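Local coordinates for mannosylglycerate hydrolase MGH1-like glycoside hydrolase domain-containing protein (PDB 4WVA) that hydrolyses mannosylglycerate, a solute that thermophiles make under osmotic stress, to mannose and glycerate, and also cleaves glucosylglycerate, at residues S175-E180 with Y204-S209; L211-R216 with Q227-V232. One frame throughout, in Å; residues are numbered along the deposited sequence.

Contact 1: residues S175-E180 with Y204-S209; sequences SRVPVE and YDRYLS
The hydroxyl of S209 donates a hydrogen bond to the backbone carbonyl of P178, OG to O 2.6 Å. This is loop-on-helix packing in the (alpha/alpha)6-barrel enzyme. The irregular segment 175-180, which follows helix 171-175, lies against one side of helix 201-216. The bond runs almost straight out from the carbonyl, with a C=O...OG angle of 164°. S209 OG is turned anti to its own backbone N (chi1 175°), which carries it over to the loop. V177 CG1 packs beside the same serine, 3.5 Å from S209 OG. V179 CG1 covers the start of the R206 side chain, 3.6 Å from R206 CG. The same methyl sits over the centre of one guanidinium face, 3.8 Å above its plane. The R206 chain is extended from CG to NE, and V179 crosses it at a slant. E202 O on the preceding helical turn accepts a hydrogen bond from R206 NH1 and so helps fix the guanidinium. D205 adds its CB to the contact with V179, while its carboxylate forms a salt bridge with K201 and is hydrogen-bonded to Y185. A bridging water accepts from R206 NE at 3.0 Å. A leucine in place of R206 would probably leave this water without its helix-side partner and V179 CG1 without the flat group beneath it. On the loop side the water donates to S175 O at 2.7 Å and to V177 O at 2.6 Å.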
# COMPACT_ATOMS: atom_id res chain seq x y z
N SER A 175 26.86 -15.79 -17.76
CA SER A 175 27.83 -16.90 -17.79
C SER A 175 27.24 -18.20 -18.34
O SER A 175 28.00 -19.10 -18.75
CB SER A 175 28.44 -17.12 -16.40
OG SER A 175 27.50 -17.73 -15.54
N ARG A 176 25.91 -18.33 -18.35
CA ARG A 176 25.25 -19.51 -18.89
C ARG A 176 24.95 -19.45 -20.38
O ARG A 176 24.47 -20.44 -20.95
CB ARG A 176 23.95 -19.79 -18.12
CG ARG A 176 24.21 -19.86 -16.64
CD ARG A 176 23.10 -20.50 -15.84
NE ARG A 176 23.41 -20.27 -14.45
CZ ARG A 176 22.96 -19.24 -13.73
NH1 ARG A 176 22.10 -18.36 -14.24
NH2 ARG A 176 23.35 -19.12 -12.47
N VAL A 177 25.24 -18.33 -21.03
CA VAL A 177 24.92 -18.17 -22.44
C VAL A 177 26.06 -18.82 -23.23
O VAL A 177 27.21 -18.45 -23.03
CB VAL A 177 24.79 -16.69 -22.81
CG1 VAL A 177 24.63 -16.51 -24.32
CG2 VAL A 177 23.62 -16.08 -22.04
N PRO A 178 25.73 -19.79 -24.11
CA PRO A 178 26.82 -20.46 -24.84
C PRO A 178 27.49 -19.53 -25.85
O PRO A 178 26.81 -18.69 -26.44
CB PRO A 178 26.11 -21.61 -25.56
CG PRO A 178 24.66 -21.29 -25.56
CD PRO A 178 24.41 -20.38 -24.39
N VAL A 179 28.80 -19.69 -26.04
CA VAL A 179 29.53 -18.93 -27.05
C VAL A 179 30.28 -19.83 -28.05
O VAL A 179 30.89 -19.31 -28.98
CB VAL A 179 30.51 -17.91 -26.42
CG1 VAL A 179 29.74 -16.87 -25.61
CG2 VAL A 179 31.56 -18.59 -25.55
N GLU A 180 30.23 -21.15 -27.87
CA GLU A 180 30.88 -22.10 -28.81
C GLU A 180 30.40 -21.89 -30.23
O GLU A 180 29.20 -21.76 -30.47
CB GLU A 180 30.59 -23.56 -28.42
CG GLU A 180 31.11 -23.98 -27.06
CD GLU A 180 32.55 -23.56 -26.83
OE1 GLU A 180 33.43 -24.03 -27.58
OE2 GLU A 180 32.78 -22.76 -25.89
N TYR A 204 29.99 -8.85 -25.23
CA TYR A 204 29.43 -8.83 -26.57
C TYR A 204 29.23 -10.21 -27.17
O TYR A 204 28.25 -10.44 -27.87
CB TYR A 204 30.23 -7.94 -27.52
CG TYR A 204 29.65 -6.55 -27.66
CD1 TYR A 204 28.87 -6.19 -28.75
CD2 TYR A 204 29.92 -5.60 -26.71
CE1 TYR A 204 28.35 -4.90 -28.86
CE2 TYR A 204 29.41 -4.32 -26.80
CZ TYR A 204 28.64 -3.97 -27.87
OH TYR A 204 28.15 -2.67 -27.94
N ASP A 205 30.15 -11.14 -26.91
CA ASP A 205 29.98 -12.50 -27.42
C ASP A 205 28.64 -13.08 -27.00
O ASP A 205 27.91 -13.67 -27.80
CB ASP A 205 31.10 -13.40 -26.89
CG ASP A 205 32.43 -13.19 -27.61
OD1 ASP A 205 32.47 -12.49 -28.65
OD2 ASP A 205 33.44 -13.74 -27.12
N ARG A 206 28.30 -12.86 -25.73
CA ARG A 206 27.05 -13.36 -25.16
C ARG A 206 25.83 -12.53 -25.58
O ARG A 206 24.78 -13.09 -25.84
CB ARG A 206 27.23 -13.50 -23.64
CG ARG A 206 28.24 -14.60 -23.30
CD ARG A 206 28.81 -14.55 -21.91
NE ARG A 206 29.65 -15.73 -21.70
CZ ARG A 206 30.90 -15.85 -22.15
NH1 ARG A 206 31.49 -14.85 -22.79
NH2 ARG A 206 31.57 -17.00 -21.94
N TYR A 207 25.98 -11.21 -25.71
CA TYR A 207 24.93 -10.39 -26.32
C TYR A 207 24.52 -10.94 -27.70
O TYR A 207 23.34 -11.04 -28.03
CB TYR A 207 25.33 -8.89 -26.46
CG TYR A 207 25.77 -8.14 -25.21
CD1 TYR A 207 25.49 -8.59 -23.91
CD2 TYR A 207 26.47 -6.91 -25.32
CE1 TYR A 207 25.91 -7.89 -22.79
CE2 TYR A 207 26.90 -6.22 -24.20
CZ TYR A 207 26.61 -6.70 -22.94
OH TYR A 207 27.05 -6.00 -21.83
N LEU A 208 25.52 -11.26 -28.53
CA LEU A 208 25.27 -11.71 -29.89
C LEU A 208 24.73 -13.14 -29.93
O LEU A 208 23.82 -13.44 -30.70
CB LEU A 208 26.52 -11.54 -30.78
CG LEU A 208 26.59 -10.20 -31.53
CD1 LEU A 208 25.52 -10.13 -32.61
CD2 LEU A 208 26.46 -9.01 -30.60
N SER A 209 25.27 -14.00 -29.08
CA SER A 209 24.73 -15.37 -28.95
C SER A 209 23.22 -15.36 -28.69
O SER A 209 22.44 -16.10 -29.32
CB SER A 209 25.45 -16.13 -27.85
OG SER A 209 24.86 -17.41 -27.66
O HOH W 1 29.07 -18.60 -21.19

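Contact 2: residues L211-R216 with Q227-V232; sequences LYLFRR and QSPFKV
The CD2 methyl of L213 points at the CD corner of the P229 ring, L213 CD2 to P229 CD 3.6 Å. L213 projects from helix 201-216 toward the loop. Its CG stands anti to the backbone N (chi1 173°), and the CD2 branch does the touching. The same methyl lies 3.8 Å from Q227 O and 4.0 Å from S228 CA. One branch of the leucine therefore packs against three consecutive residues where helix 221-227 gives way to loop. F214 is turned differently. It offers the edge of its ring to S228, whose OG lies near the ring plane, 3.9 Å from F214 CE1. This is a van der Waals approach, and the hydroxyl is engaged elsewhere. S228 OG donates to F230 O at 2.7 Å, from a position tilted 29° out of the carbonyl plane. The backbone carbonyl of S228 is held as well. K231 NZ donates to S228 O at 2.7 Å, in the plane of that carbonyl, and also reaches Y225 O. The two bonds of S228 lie within 227-232 and tie it to F230 and K231. L210, one helical turn before F214, touches S228, P229 and F230. This is helix-end-on-loop packing in the (alpha/alpha)6-barrel enzyme, away from the active-site residues: the C-terminal part of helix 201-216 rests on the segment linking helix 221-227 to strand 232-233.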
# COMPACT_ATOMS: atom_id res chain seq x y z
N LEU A 211 21.09 -12.85 -29.37
CA LEU A 211 20.48 -12.32 -30.57
C LEU A 211 20.28 -13.43 -31.60
O LEU A 211 19.20 -13.58 -32.16
CB LEU A 211 21.34 -11.19 -31.17
CG LEU A 211 20.72 -10.32 -32.29
CD1 LEU A 211 21.52 -9.05 -32.47
CD2 LEU A 211 20.63 -11.06 -33.63
N TYR A 212 21.34 -14.21 -31.83
CA TYR A 212 21.29 -15.28 -32.84
C TYR A 212 20.26 -16.34 -32.46
O TYR A 212 19.54 -16.83 -33.32
CB TYR A 212 22.66 -15.92 -33.06
CG TYR A 212 23.71 -14.99 -33.65
CD1 TYR A 212 23.38 -14.06 -34.64
CD2 TYR A 212 25.04 -15.05 -33.23
CE1 TYR A 212 24.33 -13.22 -35.18
CE2 TYR A 212 25.99 -14.20 -33.77
CZ TYR A 212 25.63 -13.29 -34.74
OH TYR A 212 26.56 -12.45 -35.29
N LEU A 213 20.17 -16.67 -31.18
CA LEU A 213 19.13 -17.59 -30.71
C LEU A 213 17.74 -17.03 -31.02
O LEU A 213 16.89 -17.72 -31.58
CB LEU A 213 19.27 -17.89 -29.21
CG LEU A 213 18.13 -18.71 -28.58
CD1 LEU A 213 18.11 -20.10 -29.22
CD2 LEU A 213 18.26 -18.79 -27.08
N PHE A 214 17.49 -15.78 -30.65
CA PHE A 214 16.17 -15.19 -30.88
C PHE A 214 15.81 -15.13 -32.37
O PHE A 214 14.67 -15.38 -32.75
CB PHE A 214 16.08 -13.78 -30.28
CG PHE A 214 16.44 -13.71 -28.81
CD1 PHE A 214 16.37 -14.83 -27.98
CD2 PHE A 214 16.79 -12.49 -28.25
CE1 PHE A 214 16.68 -14.73 -26.63
CE2 PHE A 214 17.12 -12.40 -26.91
CZ PHE A 214 17.08 -13.52 -26.11
N ARG A 215 16.81 -14.80 -33.19
CA ARG A 215 16.64 -14.71 -34.64
C ARG A 215 16.31 -16.09 -35.20
O ARG A 215 15.41 -16.22 -36.03
CB ARG A 215 17.91 -14.15 -35.30
CG ARG A 215 17.76 -13.81 -36.79
CD ARG A 215 19.05 -13.23 -37.36
NE ARG A 215 20.11 -14.23 -37.44
CZ ARG A 215 21.38 -13.98 -37.78
NH1 ARG A 215 21.79 -12.75 -38.08
NH2 ARG A 215 22.26 -14.98 -37.82
N ARG A 216 17.01 -17.12 -34.74
CA ARG A 216 16.75 -18.49 -35.17
C ARG A 216 15.31 -18.91 -34.84
O ARG A 216 14.66 -19.60 -35.62
CB ARG A 216 17.75 -19.43 -34.50
CG ARG A 216 17.59 -20.90 -34.85
CD ARG A 216 18.87 -21.68 -34.55
NE ARG A 216 19.17 -21.80 -33.12
CZ ARG A 216 18.58 -22.65 -32.28
NH1 ARG A 216 17.61 -23.46 -32.69
NH2 ARG A 216 18.96 -22.68 -31.01
N GLN A 227 13.30 -21.07 -24.16
CA GLN A 227 14.65 -21.43 -24.55
C GLN A 227 15.73 -20.43 -24.15
O GLN A 227 16.91 -20.77 -24.13
CB GLN A 227 14.72 -21.69 -26.06
CG GLN A 227 13.82 -22.82 -26.52
CD GLN A 227 14.11 -23.22 -27.96
OE1 GLN A 227 15.28 -23.39 -28.33
NE2 GLN A 227 13.07 -23.32 -28.78
N SER A 228 15.37 -19.20 -23.80
CA SER A 228 16.45 -18.26 -23.50
C SER A 228 17.25 -18.74 -22.29
O SER A 228 16.67 -19.02 -21.24
CB SER A 228 15.95 -16.84 -23.25
OG SER A 228 17.07 -16.01 -22.97
N PRO A 229 18.59 -18.85 -22.42
CA PRO A 229 19.42 -19.15 -21.27
C PRO A 229 19.61 -17.95 -20.34
O PRO A 229 20.28 -18.09 -19.31
CB PRO A 229 20.75 -19.55 -21.91
CG PRO A 229 20.79 -18.76 -23.17
CD PRO A 229 19.39 -18.67 -23.65
N PHE A 230 19.02 -16.79 -20.68
CA PHE A 230 19.08 -15.56 -19.87
C PHE A 230 17.63 -15.19 -19.61
O PHE A 230 16.89 -14.88 -20.55
CB PHE A 230 19.79 -14.43 -20.63
CG PHE A 230 19.99 -13.17 -19.82
CD1 PHE A 230 19.00 -12.20 -19.75
CD2 PHE A 230 21.18 -12.94 -19.16
CE1 PHE A 230 19.20 -11.04 -19.02
CE2 PHE A 230 21.38 -11.80 -18.42
CZ PHE A 230 20.39 -10.83 -18.35
N LYS A 231 17.19 -15.29 -18.35
CA LYS A 231 15.83 -14.92 -17.94
C LYS A 231 15.93 -14.25 -16.58
O LYS A 231 16.24 -14.90 -15.57
CB LYS A 231 14.92 -16.15 -17.87
CG LYS A 231 14.43 -16.63 -19.22
CD LYS A 231 13.29 -17.63 -19.08
CE LYS A 231 13.78 -19.01 -18.67
NZ LYS A 231 14.43 -19.72 -19.81
N VAL A 232 15.70 -12.94 -16.55
CA VAL A 232 15.94 -12.15 -15.36
C VAL A 232 14.75 -11.25 -15.08
O VAL A 232 14.17 -10.67 -16.01
CB VAL A 232 17.20 -11.30 -15.55
CG1 VAL A 232 17.34 -10.25 -14.48
CG2 VAL A 232 18.42 -12.20 -15.57

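How the contacts relate
Both contacts use helix 201-216, contact 1 its N-terminal half and part of its middle, contact 2 its C-terminal end. Their centres are 10 Å apart, on the same side of the chain and each more than 20 Å from its centre. Each sets the helix against an irregular segment, and each is partly buried, so neither is pure core or pure surface. Contact 1 buries more area, 315 Å² against 172 Å². It is the more polar, joined by a direct hydrogen bond and a water, and its R206 is about 11 Å from the probable proton donor D165, between side chains. Contact 2 lies away from the active-site residues and has no hydrogen bond across it. The two loops also touch: P229 packs against R176, V177 and P178.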